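Local coordinates for protein endo-arabinase (Bacteroides thetaiotaomicron, PDB 5C0P) that probably hydrolyses glycosidic bonds of L-arabinan as a family 43 glycoside hydrolase, and binds a magnesium ion, at residues D79-D84 / M133-S138; Y93-F98 / R105-L110; L150-W155 / N202-P207; D73-Q78 / N124-P129. One frame throughout, in Å; residues are numbered along the deposited sequence. Where two conformers were deposited one is given.

Interaction 1: residues D79-D84 / M133-S138; sequences DFWAPD and MCLDGS. With MG (magnesium ion), chain C.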
# COMPACT_ATOMS: atom_id res chain seq x y z
N ASP A 79 -9.47 6.66 -11.34
CA ASP A 79 -8.33 5.87 -10.84
C ASP A 79 -8.70 4.61 -10.04
O ASP A 79 -8.59 3.52 -10.56
CB ASP A 79 -7.28 6.73 -10.11
CG ASP A 79 -6.78 7.90 -10.94
OD1 ASP A 79 -6.79 7.81 -12.19
OD2 ASP A 79 -6.37 8.91 -10.34
N PHE A 80 -9.11 4.77 -8.78
CA PHE A 80 -9.39 3.63 -7.89
C PHE A 80 -8.15 2.75 -7.70
O PHE A 80 -8.24 1.52 -7.67
CB PHE A 80 -10.56 2.76 -8.42
CG PHE A 80 -11.92 3.39 -8.25
CD1 PHE A 80 -12.87 2.79 -7.44
CD2 PHE A 80 -12.25 4.57 -8.91
CE1 PHE A 80 -14.13 3.35 -7.28
CE2 PHE A 80 -13.51 5.15 -8.75
CZ PHE A 80 -14.45 4.53 -7.93
N TRP A 81 -6.99 3.39 -7.56
CA TRP A 81 -5.73 2.66 -7.54
C TRP A 81 -5.38 2.08 -6.18
O TRP A 81 -5.56 2.73 -5.15
CB TRP A 81 -4.57 3.56 -7.97
CG TRP A 81 -4.59 3.99 -9.39
CD1 TRP A 81 -5.40 3.52 -10.39
CD2 TRP A 81 -3.75 4.98 -9.99
NE1 TRP A 81 -5.11 4.17 -11.57
CE2 TRP A 81 -4.10 5.07 -11.34
CE3 TRP A 81 -2.73 5.80 -9.49
CZ2 TRP A 81 -3.46 5.95 -12.22
CZ3 TRP A 81 -2.11 6.68 -10.36
CH2 TRP A 81 -2.48 6.75 -11.71
N ALA A 82 -4.86 0.85 -6.22
CA ALA A 82 -4.14 0.25 -5.10
C ALA A 82 -4.83 0.32 -3.75
O ALA A 82 -4.33 0.95 -2.82
CB ALA A 82 -2.73 0.83 -5.03
N PRO A 83 -5.98 -0.34 -3.61
CA PRO A 83 -6.63 -0.36 -2.30
C PRO A 83 -5.84 -1.13 -1.24
O PRO A 83 -5.21 -2.16 -1.53
CB PRO A 83 -7.96 -1.06 -2.60
CG PRO A 83 -7.68 -1.90 -3.83
CD PRO A 83 -6.72 -1.10 -4.64
N ASP A 84 -5.88 -0.61 -0.01
CA ASP A 84 -5.44 -1.31 1.20
C ASP A 84 -6.67 -1.35 2.10
O ASP A 84 -7.48 -0.42 2.08
CB ASP A 84 -4.40 -0.51 1.97
CG ASP A 84 -3.02 -0.45 1.31
OD1 ASP A 84 -2.82 -0.94 0.18
OD2 ASP A 84 -2.13 0.11 1.98
N MSE A 133 -0.12 16.20 -5.73
CA MSE A 133 -0.44 14.91 -6.35
C MSE A 133 0.13 13.79 -5.50
O MSE A 133 1.35 13.61 -5.44
CB MSE A 133 0.15 14.81 -7.76
CG MSE A 133 -0.04 16.03 -8.61
SE MSE A 133 -0.66 15.61 -10.39
CE MSE A 133 -2.51 15.21 -9.89
N CYS A 134 -0.75 13.04 -4.86
CA CYS A 134 -0.32 11.99 -3.93
C CYS A 134 -0.98 10.65 -4.21
O CYS A 134 -2.08 10.57 -4.78
CB CYS A 134 -0.63 12.37 -2.48
SG CYS A 134 0.10 13.91 -1.93
N LEU A 135 -0.31 9.58 -3.80
CA LEU A 135 -0.85 8.24 -4.00
C LEU A 135 -0.32 7.26 -2.97
O LEU A 135 0.62 7.55 -2.23
CB LEU A 135 -0.58 7.73 -5.42
CG LEU A 135 0.82 7.76 -6.04
CD1 LEU A 135 1.71 6.64 -5.52
CD2 LEU A 135 0.71 7.67 -7.55
N ASP A 136 -0.96 6.09 -2.94
CA ASP A 136 -0.52 4.95 -2.14
C ASP A 136 -0.52 5.24 -0.65
O ASP A 136 0.34 4.75 0.07
CB ASP A 136 0.86 4.43 -2.62
CG ASP A 136 0.81 3.76 -3.98
OD1 ASP A 136 -0.30 3.61 -4.55
OD2 ASP A 136 1.88 3.36 -4.48
N GLY A 137 -1.47 6.04 -0.18
CA GLY A 137 -1.60 6.28 1.25
C GLY A 137 -1.86 5.00 2.02
O GLY A 137 -2.80 4.24 1.71
N SER A 138 -1.02 4.74 3.02
CA SER A 138 -1.15 3.54 3.83
C SER A 138 -1.20 3.88 5.31
O SER A 138 -0.97 5.02 5.71
CB SER A 138 0.02 2.58 3.55
OG SER A 138 1.24 3.13 4.00
MG MG C . -1.17 -0.90 -1.16
O HOH W 1 -1.86 1.01 -1.76
O HOH W 2 -2.50 -1.99 -2.37
O HOH W 3 -0.08 0.15 0.30
O HOH W 4 -0.18 -2.59 -0.36

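Interaction 2: residues Y93-F98 / R105-L110; sequences YLFTTF and RGTSIL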
# COMPACT_ATOMS: atom_id res chain seq x y z
N TYR A 93 -11.26 -0.06 7.29
CA TYR A 93 -10.96 1.18 6.56
C TYR A 93 -10.23 0.89 5.27
O TYR A 93 -9.16 0.28 5.26
CB TYR A 93 -10.15 2.14 7.44
CG TYR A 93 -10.92 2.61 8.65
CD1 TYR A 93 -11.00 1.82 9.79
CD2 TYR A 93 -11.58 3.83 8.65
CE1 TYR A 93 -11.71 2.24 10.91
CE2 TYR A 93 -12.29 4.25 9.75
CZ TYR A 93 -12.35 3.45 10.88
OH TYR A 93 -13.05 3.86 11.99
N LEU A 94 -10.82 1.35 4.18
CA LEU A 94 -10.27 1.22 2.84
C LEU A 94 -9.52 2.50 2.49
O LEU A 94 -10.08 3.60 2.57
CB LEU A 94 -11.43 1.01 1.86
CG LEU A 94 -11.17 1.10 0.35
CD1 LEU A 94 -10.32 -0.09 -0.06
CD2 LEU A 94 -12.47 1.11 -0.43
N PHE A 95 -8.25 2.35 2.13
CA PHE A 95 -7.41 3.46 1.68
C PHE A 95 -7.17 3.25 0.18
O PHE A 95 -6.51 2.28 -0.22
CB PHE A 95 -6.04 3.41 2.39
CG PHE A 95 -6.04 3.90 3.82
CD1 PHE A 95 -6.90 3.36 4.77
CD2 PHE A 95 -5.13 4.87 4.22
CE1 PHE A 95 -6.87 3.82 6.10
CE2 PHE A 95 -5.08 5.32 5.53
CZ PHE A 95 -5.96 4.81 6.47
N THR A 96 -7.72 4.13 -0.66
CA THR A 96 -7.63 3.98 -2.11
C THR A 96 -7.32 5.34 -2.74
O THR A 96 -7.67 6.38 -2.18
CB THR A 96 -8.94 3.40 -2.70
OG1 THR A 96 -9.17 2.11 -2.12
CG2 THR A 96 -8.86 3.23 -4.22
N THR A 97 -6.64 5.32 -3.88
CA THR A 97 -6.22 6.56 -4.53
C THR A 97 -7.15 6.91 -5.69
O THR A 97 -7.49 6.07 -6.53
CB THR A 97 -4.75 6.45 -4.97
OG1 THR A 97 -3.92 6.31 -3.80
CG2 THR A 97 -4.33 7.67 -5.76
N PHE A 98 -7.56 8.18 -5.74
CA PHE A 98 -8.50 8.66 -6.73
C PHE A 98 -8.04 9.99 -7.28
O PHE A 98 -7.15 10.63 -6.71
CB PHE A 98 -9.89 8.89 -6.11
CG PHE A 98 -10.46 7.70 -5.38
CD1 PHE A 98 -11.22 6.74 -6.06
CD2 PHE A 98 -10.29 7.56 -4.01
CE1 PHE A 98 -11.76 5.64 -5.38
CE2 PHE A 98 -10.84 6.48 -3.31
CZ PHE A 98 -11.58 5.52 -4.01
N ARG A 105 -4.74 14.22 -7.65
CA ARG A 105 -4.76 12.84 -7.18
C ARG A 105 -4.44 12.78 -5.69
O ARG A 105 -3.58 13.51 -5.20
CB ARG A 105 -3.74 12.02 -7.97
CG ARG A 105 -3.77 10.53 -7.64
CD ARG A 105 -3.01 9.72 -8.68
NE ARG A 105 -3.73 9.70 -9.96
CZ ARG A 105 -3.20 10.04 -11.12
NH1 ARG A 105 -3.94 9.99 -12.22
NH2 ARG A 105 -1.93 10.42 -11.20
N GLY A 106 -5.17 11.94 -4.97
CA GLY A 106 -4.89 11.73 -3.56
C GLY A 106 -5.49 10.45 -3.05
O GLY A 106 -6.32 9.82 -3.72
N THR A 107 -5.10 10.05 -1.85
CA THR A 107 -5.64 8.85 -1.23
C THR A 107 -6.74 9.29 -0.29
O THR A 107 -6.58 10.26 0.45
CB THR A 107 -4.54 8.09 -0.47
OG1 THR A 107 -3.50 7.74 -1.38
CG2 THR A 107 -5.10 6.83 0.19
N SER A 108 -7.88 8.60 -0.32
CA SER A 108 -8.92 8.89 0.67
C SER A 108 -9.30 7.64 1.44
O SER A 108 -8.92 6.51 1.07
CB SER A 108 -10.13 9.61 0.08
OG SER A 108 -10.96 8.72 -0.61
N ILE A 109 -10.00 7.85 2.55
CA ILE A 109 -10.30 6.79 3.50
C ILE A 109 -11.81 6.56 3.54
O ILE A 109 -12.61 7.50 3.62
CB ILE A 109 -9.77 7.15 4.89
CG1 ILE A 109 -8.25 7.33 4.84
CG2 ILE A 109 -10.17 6.07 5.92
CD1 ILE A 109 -7.63 7.89 6.13
N LEU A 110 -12.19 5.28 3.46
CA LEU A 110 -13.59 4.89 3.47
C LEU A 110 -13.75 3.85 4.57
O LEU A 110 -12.78 3.19 4.95
CB LEU A 110 -14.00 4.31 2.12
CG LEU A 110 -13.78 5.29 0.95
CD1 LEU A 110 -12.41 5.08 0.27
CD2 LEU A 110 -14.90 5.18 -0.03

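Interaction 3: residues L150-W155 / N202-P207; sequences LFCREW and NVTDAP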
# COMPACT_ATOMS: atom_id res chain seq x y z
N LEU A 150 1.20 7.09 5.70
CA LEU A 150 2.40 7.14 4.86
C LEU A 150 1.89 7.36 3.45
O LEU A 150 0.89 6.78 3.06
CB LEU A 150 3.17 5.83 4.91
CG LEU A 150 3.48 5.24 6.28
CD1 LEU A 150 4.16 3.87 6.11
CD2 LEU A 150 4.33 6.19 7.08
N PHE A 151 2.56 8.20 2.67
CA PHE A 151 2.11 8.40 1.30
C PHE A 151 3.23 8.84 0.38
O PHE A 151 4.30 9.26 0.84
CB PHE A 151 0.91 9.36 1.21
CG PHE A 151 1.22 10.79 1.60
CD1 PHE A 151 1.66 11.71 0.66
CD2 PHE A 151 1.05 11.20 2.92
CE1 PHE A 151 1.92 13.02 1.03
CE2 PHE A 151 1.31 12.52 3.30
CZ PHE A 151 1.75 13.43 2.35
N CYS A 152 2.97 8.74 -0.92
CA CYS A 152 3.92 9.21 -1.92
C CYS A 152 3.45 10.51 -2.51
O CYS A 152 2.25 10.72 -2.71
CB CYS A 152 3.99 8.21 -3.07
SG CYS A 152 4.53 6.58 -2.58
N ARG A 153 4.39 11.39 -2.80
CA ARG A 153 4.10 12.55 -3.62
C ARG A 153 4.68 12.21 -4.97
O ARG A 153 5.89 11.95 -5.09
CB ARG A 153 4.73 13.81 -3.05
CG ARG A 153 4.13 15.04 -3.65
CD ARG A 153 4.71 16.32 -3.11
NE ARG A 153 4.26 17.42 -3.94
CZ ARG A 153 4.68 18.67 -3.82
NH1 ARG A 153 5.56 18.97 -2.88
NH2 ARG A 153 4.22 19.61 -4.63
N GLU A 154 3.82 12.20 -5.98
CA GLU A 154 4.13 11.63 -7.29
C GLU A 154 5.32 12.27 -8.01
O GLU A 154 5.43 13.49 -8.11
CB GLU A 154 2.89 11.63 -8.19
CG GLU A 154 2.96 10.56 -9.28
CD GLU A 154 1.60 10.23 -9.88
OE1 GLU A 154 0.58 10.81 -9.46
OE2 GLU A 154 1.57 9.36 -10.78
N TRP A 155 6.17 11.41 -8.55
CA TRP A 155 7.40 11.83 -9.22
C TRP A 155 7.18 12.71 -10.44
O TRP A 155 8.06 13.49 -10.81
CB TRP A 155 8.23 10.61 -9.59
CG TRP A 155 7.63 9.81 -10.71
CD1 TRP A 155 6.58 8.94 -10.63
CD2 TRP A 155 8.05 9.82 -12.08
NE1 TRP A 155 6.32 8.41 -11.87
CE2 TRP A 155 7.21 8.93 -12.77
CE3 TRP A 155 9.05 10.49 -12.77
CZ2 TRP A 155 7.34 8.70 -14.14
CZ3 TRP A 155 9.19 10.25 -14.13
CH2 TRP A 155 8.34 9.36 -14.80
N ASN A 202 12.52 9.63 -10.64
CA ASN A 202 12.54 8.41 -9.84
C ASN A 202 11.22 8.19 -9.13
O ASN A 202 10.74 9.05 -8.39
CB ASN A 202 13.66 8.48 -8.80
CG ASN A 202 15.00 8.77 -9.42
OD1 ASN A 202 15.43 8.07 -10.34
ND2 ASN A 202 15.67 9.82 -8.94
N VAL A 203 10.63 7.01 -9.35
CA VAL A 203 9.33 6.66 -8.80
C VAL A 203 9.40 6.35 -7.31
O VAL A 203 10.35 5.71 -6.85
CB VAL A 203 8.79 5.43 -9.54
CG1 VAL A 203 7.54 4.84 -8.84
CG2 VAL A 203 8.51 5.75 -11.00
N THR A 204 8.40 6.82 -6.55
CA THR A 204 8.11 6.26 -5.23
C THR A 204 6.71 5.66 -5.25
O THR A 204 5.73 6.34 -5.58
CB THR A 204 8.17 7.29 -4.09
OG1 THR A 204 7.41 8.45 -4.44
CG2 THR A 204 9.61 7.70 -3.79
N ASP A 205 6.63 4.38 -4.89
CA ASP A 205 5.37 3.65 -4.77
C ASP A 205 5.31 2.93 -3.42
O ASP A 205 6.33 2.53 -2.87
CB ASP A 205 5.25 2.55 -5.85
CG ASP A 205 4.77 3.06 -7.21
OD1 ASP A 205 4.31 4.22 -7.34
OD2 ASP A 205 4.82 2.26 -8.17
N ALA A 206 4.09 2.78 -2.90
CA ALA A 206 3.78 1.70 -1.94
C ALA A 206 4.47 1.66 -0.57
O ALA A 206 4.79 0.58 -0.09
CB ALA A 206 3.99 0.35 -2.64
N PRO A 207 4.67 2.82 0.09
CA PRO A 207 5.30 2.72 1.41
C PRO A 207 4.50 1.88 2.41
O PRO A 207 3.28 2.01 2.51
CB PRO A 207 5.35 4.17 1.88
CG PRO A 207 4.23 4.85 1.12
CD PRO A 207 4.22 4.18 -0.22
O HOH W 5 6.29 8.85 -7.16

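Interaction 4: residues D73-Q78 / N124-P129; sequences DFWGQQ and NKAITP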
# COMPACT_ATOMS: atom_id res chain seq x y z
N ASP A 73 -21.65 11.66 -6.20
CA ASP A 73 -21.14 12.80 -5.44
C ASP A 73 -19.80 12.55 -4.75
O ASP A 73 -19.27 13.44 -4.10
CB ASP A 73 -22.19 13.31 -4.44
CG ASP A 73 -22.55 12.29 -3.37
OD1 ASP A 73 -22.05 11.14 -3.42
OD2 ASP A 73 -23.36 12.64 -2.49
N PHE A 74 -19.25 11.35 -4.91
CA PHE A 74 -17.92 11.08 -4.37
C PHE A 74 -16.88 11.94 -5.08
O PHE A 74 -16.94 12.12 -6.30
CB PHE A 74 -17.56 9.61 -4.54
CG PHE A 74 -16.26 9.22 -3.89
CD1 PHE A 74 -16.07 9.36 -2.52
CD2 PHE A 74 -15.24 8.69 -4.66
CE1 PHE A 74 -14.86 8.97 -1.92
CE2 PHE A 74 -14.03 8.31 -4.07
CZ PHE A 74 -13.85 8.45 -2.70
N TRP A 75 -15.93 12.46 -4.32
CA TRP A 75 -14.98 13.43 -4.85
C TRP A 75 -14.09 12.88 -5.95
O TRP A 75 -13.68 13.62 -6.84
CB TRP A 75 -14.09 13.97 -3.74
CG TRP A 75 -13.01 13.01 -3.28
CD1 TRP A 75 -13.11 12.09 -2.28
CD2 TRP A 75 -11.67 12.92 -3.79
NE1 TRP A 75 -11.92 11.40 -2.16
CE2 TRP A 75 -11.02 11.90 -3.06
CE3 TRP A 75 -10.96 13.59 -4.79
CZ2 TRP A 75 -9.69 11.53 -3.30
CZ3 TRP A 75 -9.64 13.22 -5.04
CH2 TRP A 75 -9.02 12.21 -4.30
N GLY A 76 -13.78 11.59 -5.88
CA GLY A 76 -12.78 11.00 -6.76
C GLY A 76 -13.37 9.97 -7.70
O GLY A 76 -13.47 8.80 -7.36
N GLN A 77 -13.74 10.40 -8.89
CA GLN A 77 -14.40 9.50 -9.82
C GLN A 77 -13.43 8.71 -10.69
O GLN A 77 -13.84 7.80 -11.41
CB GLN A 77 -15.40 10.25 -10.69
CG GLN A 77 -16.54 10.91 -9.90
CD GLN A 77 -17.52 9.90 -9.33
OE1 GLN A 77 -17.85 8.90 -9.97
NE2 GLN A 77 -18.00 10.15 -8.11
N GLN A 78 -12.14 9.05 -10.62
CA GLN A 78 -11.14 8.38 -11.46
C GLN A 78 -10.13 7.59 -10.65
O GLN A 78 -9.98 7.81 -9.44
CB GLN A 78 -10.40 9.41 -12.34
CG GLN A 78 -11.30 10.09 -13.35
CD GLN A 78 -10.60 11.14 -14.18
OE1 GLN A 78 -11.05 12.28 -14.28
NE2 GLN A 78 -9.49 10.76 -14.81
N ASN A 124 -15.50 13.09 2.56
CA ASN A 124 -15.54 13.13 1.10
C ASN A 124 -14.43 13.98 0.48
O ASN A 124 -14.68 14.93 -0.28
CB ASN A 124 -16.91 13.59 0.61
CG ASN A 124 -17.10 13.34 -0.88
OD1 ASN A 124 -16.44 12.47 -1.46
ND2 ASN A 124 -17.99 14.10 -1.51
N LYS A 125 -13.20 13.63 0.82
CA LYS A 125 -12.02 14.28 0.27
C LYS A 125 -10.79 13.47 0.65
O LYS A 125 -10.84 12.64 1.56
CB LYS A 125 -11.87 15.71 0.80
CG LYS A 125 -11.67 15.83 2.29
CD LYS A 125 -11.49 17.31 2.65
CE LYS A 125 -11.62 17.55 4.15
NZ LYS A 125 -11.74 19.00 4.48
N ALA A 126 -9.69 13.70 -0.06
CA ALA A 126 -8.44 13.01 0.20
C ALA A 126 -7.91 13.35 1.60
O ALA A 126 -8.11 14.46 2.09
CB ALA A 126 -7.40 13.39 -0.84
N ILE A 127 -7.24 12.39 2.21
CA ILE A 127 -6.53 12.61 3.47
C ILE A 127 -5.12 13.17 3.21
O ILE A 127 -4.52 13.82 4.06
CB ILE A 127 -6.47 11.29 4.29
CG1 ILE A 127 -6.02 11.57 5.72
CG2 ILE A 127 -5.58 10.25 3.60
CD1 ILE A 127 -6.92 12.52 6.48
N THR A 128 -4.62 12.94 2.00
CA THR A 128 -3.35 13.53 1.56
C THR A 128 -3.55 15.01 1.23
O THR A 128 -4.70 15.45 1.06
CB THR A 128 -2.79 12.73 0.37
OG1 THR A 128 -3.80 12.61 -0.64
CG2 THR A 128 -2.35 11.34 0.81
N PRO A 129 -2.47 15.81 1.15
CA PRO A 129 -2.66 17.25 0.95
C PRO A 129 -3.33 17.61 -0.38
O PRO A 129 -2.91 17.11 -1.42
CB PRO A 129 -1.23 17.81 0.99
CG PRO A 129 -0.49 16.83 1.84
CD PRO A 129 -1.06 15.49 1.45

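Interaction 1: residues D79-D84 / M133-S138
The Trp81 indole offers its edge to Leu135: Leu135 CD2 sits near the ring plane, 4.1 Å from Trp81 CZ3, while one face is covered off-centre by CB of Asp79. With CG of Trp81 anti to the carbonyl carbon (chi1 -67°), the benzo edge reaches Leu135. The other flat groups are carboxylates. Asp84 divides its two oxygens, OD1 binding magnesium at 2.1 Å and OD2 accepting a 2.7 Å hydrogen bond from water 3, itself a magnesium ligand; OD2 also lies 3.6 Å from Ser138 CB. Asp136 turns OD1 onto Ala82 CB at 3.7 Å, and its OD2 accepts the backbone N-H of Ala206. Waters 1 and 2 donate to Ala82 O and Pro83 O, so the strand holds the ion both directly, through Asp84 OD1, and through its hydration shell; His261 completes the six ligands. Asp136 is predicted to tune the catalytic glutamate and orient the proton donor. In this five-bladed β-propeller the two strands are the innermost of adjacent blades, running nearly parallel, 24° apart and 7.4 Å at closest approach. Strands 91-100 and 103-112 continue the first blade, and from one face of it Thr97 OG1 and Thr107 OG1 bond to the backbone N of Asp136 and Gly137.

Interaction 2: residues Y93-F98 / R105-L110
Leu110, Phe98 and Ile109 bury the most surface in this β-hairpin, which pairs the two middle strands of an antiparallel propeller blade. Leu110 lies alongside Leu94, pointing the same way, with CD1 4.0 Å from Leu94 CD2. The same methyl reaches the edge of the Phe98 ring, 4.2 Å from CE2, so one branch joins residues at two places on the opposing strand. Phe98 leans over its neighbour strand and brings CE2 to 3.5 Å from Ser108 OG; the rings of Phe80 and Phe74 meet it edge-to-face. Ile109 works on the other side of the sheet. Its CG1 stands over the centre of the Phe95 ring in a CH-pi contact, 3.8 Å from the centroid and 10° off the normal, while CD1 closes to 3.5 Å on Phe95 CZ. CG1 gets there because chi1 (-60°) sets it anti to the carbonyl carbon, which leaves CG2 for the edge of the Tyr93 ring at CD2. With an alanine at Phe95, Ile109 would probably lose the flat surface beneath CG1 and CD1, opening a gap close to magnesium-binding Asp84. Six backbone bonds hold the register through the hydrogen-bonded pairs Leu94-Leu110, Thr96-Ser108 and Phe98-Gly106. Between the last two pairs the hydroxyls of Thr97 and Thr107 meet, OG1 to OG1, in a 2.8 Å hydrogen bond.

Interaction 3: residues L150-W155 / N202-P207
Trp155 lies against the backbone of Asn202 and the side chain of Val203, its atoms meeting first Asn202 O and then Val203 CG2. CB abuts Asn202 O at 3.2 Å, and CG is still within 4.0 Å of that oxygen. With CG lodged between the backbone N and the carbonyl carbon (chi1 71°), the indole turns one face to Val203. CD1 and NE1 both touch Val203 CG2, NE1 at 3.6 Å, and that methyl makes a CH-pi contact with the five-membered ring, 18° off its normal. On the six-membered side, CE3 skirts the backbone N of Asn202. A glycine in place of Trp155 would probably leave Val203 CG2 without the ring it rests on and open a gap beside Asn202. Water 5, near the indole plane, links the backbones by accepting from Trp155 N at 2.9 Å and from Thr204 N.

The contact spans two blades of the β-propeller, strand 147-153 of one meeting the start of 205-211, the innermost strand of the next. The two run roughly antiparallel at 156°, but 6.6 Å apart, so side chains fill the seam. Cys152 points SG across it, 3.4 Å from Pro207 CD and 3.2 Å from Thr204 O. Thr204 OG1 faces Cys152 CB and gives its polar contact to Glu162 O. Beside the sulfur, the Pro207 ring continues the packing, with CG 4.1 Å from Leu150 CB, while Pro207 O is bound by Ser138 OG at the inner strand of the first blade.

Interaction 4: residues D73-Q78 / N124-P129
Two hydrogen bonds tie the Asn124 amide to the loop 73-78, one from each end of the group. ND2 donates to Asp73 O at 3.0 Å, with an angle of 154° at the hydrogen, and OD1 accepts from Trp75 N at 2.9 Å. The extended first torsion of Asn124, CG anti to the backbone N at -167°, carries the amide to both backbone partners. The same oxygen also meets both aromatic rings. OD1 lies at the edge of the Trp75 ring, in its plane, 3.5 Å from CD1, and comes within 3.3 Å of Phe74 CD1. One face of the Trp75 indole is laid over the backbone of the other loop: Lys125 CA makes a CH-pi contact with the five-membered ring, 3.8 Å from its centroid, and Ala126 N sits above the plane farther along. Apolar packing comes from Ala126 CB, 3.8 Å from Trp75 CZ2 and close to CH2 as well. Both segments are loops at the outer side of the propeller, far from the metal, and Trp75 NE1 makes a weak hydrogen bond to Ser108 OG of the blade. Since Asn124 needs a donor at one end and an acceptor at the other, the paired bonds fix which way round its amide lies.

In the fold
From the N terminus, the chain first opens interaction 4 at 73-78 and then, directly after it, interaction 1 at 79-84. Interaction 2 comes next and closes as a short hairpin, 93-98 with 105-110, nested inside both. Interaction 4 closes at 124-129 before interaction 1 does at 133-138, so these two cross. Interaction 3 follows in series, from 150-155 to 202-207. Interaction 2 thus pairs the two middle strands of one propeller blade, interaction 4 joins the loops leading into and out of it, and interactions 1 and 3 link successive blades. Salt bridges from Arg105 to Asp79 and Glu154 connect interaction 2 with interactions 1 and 3.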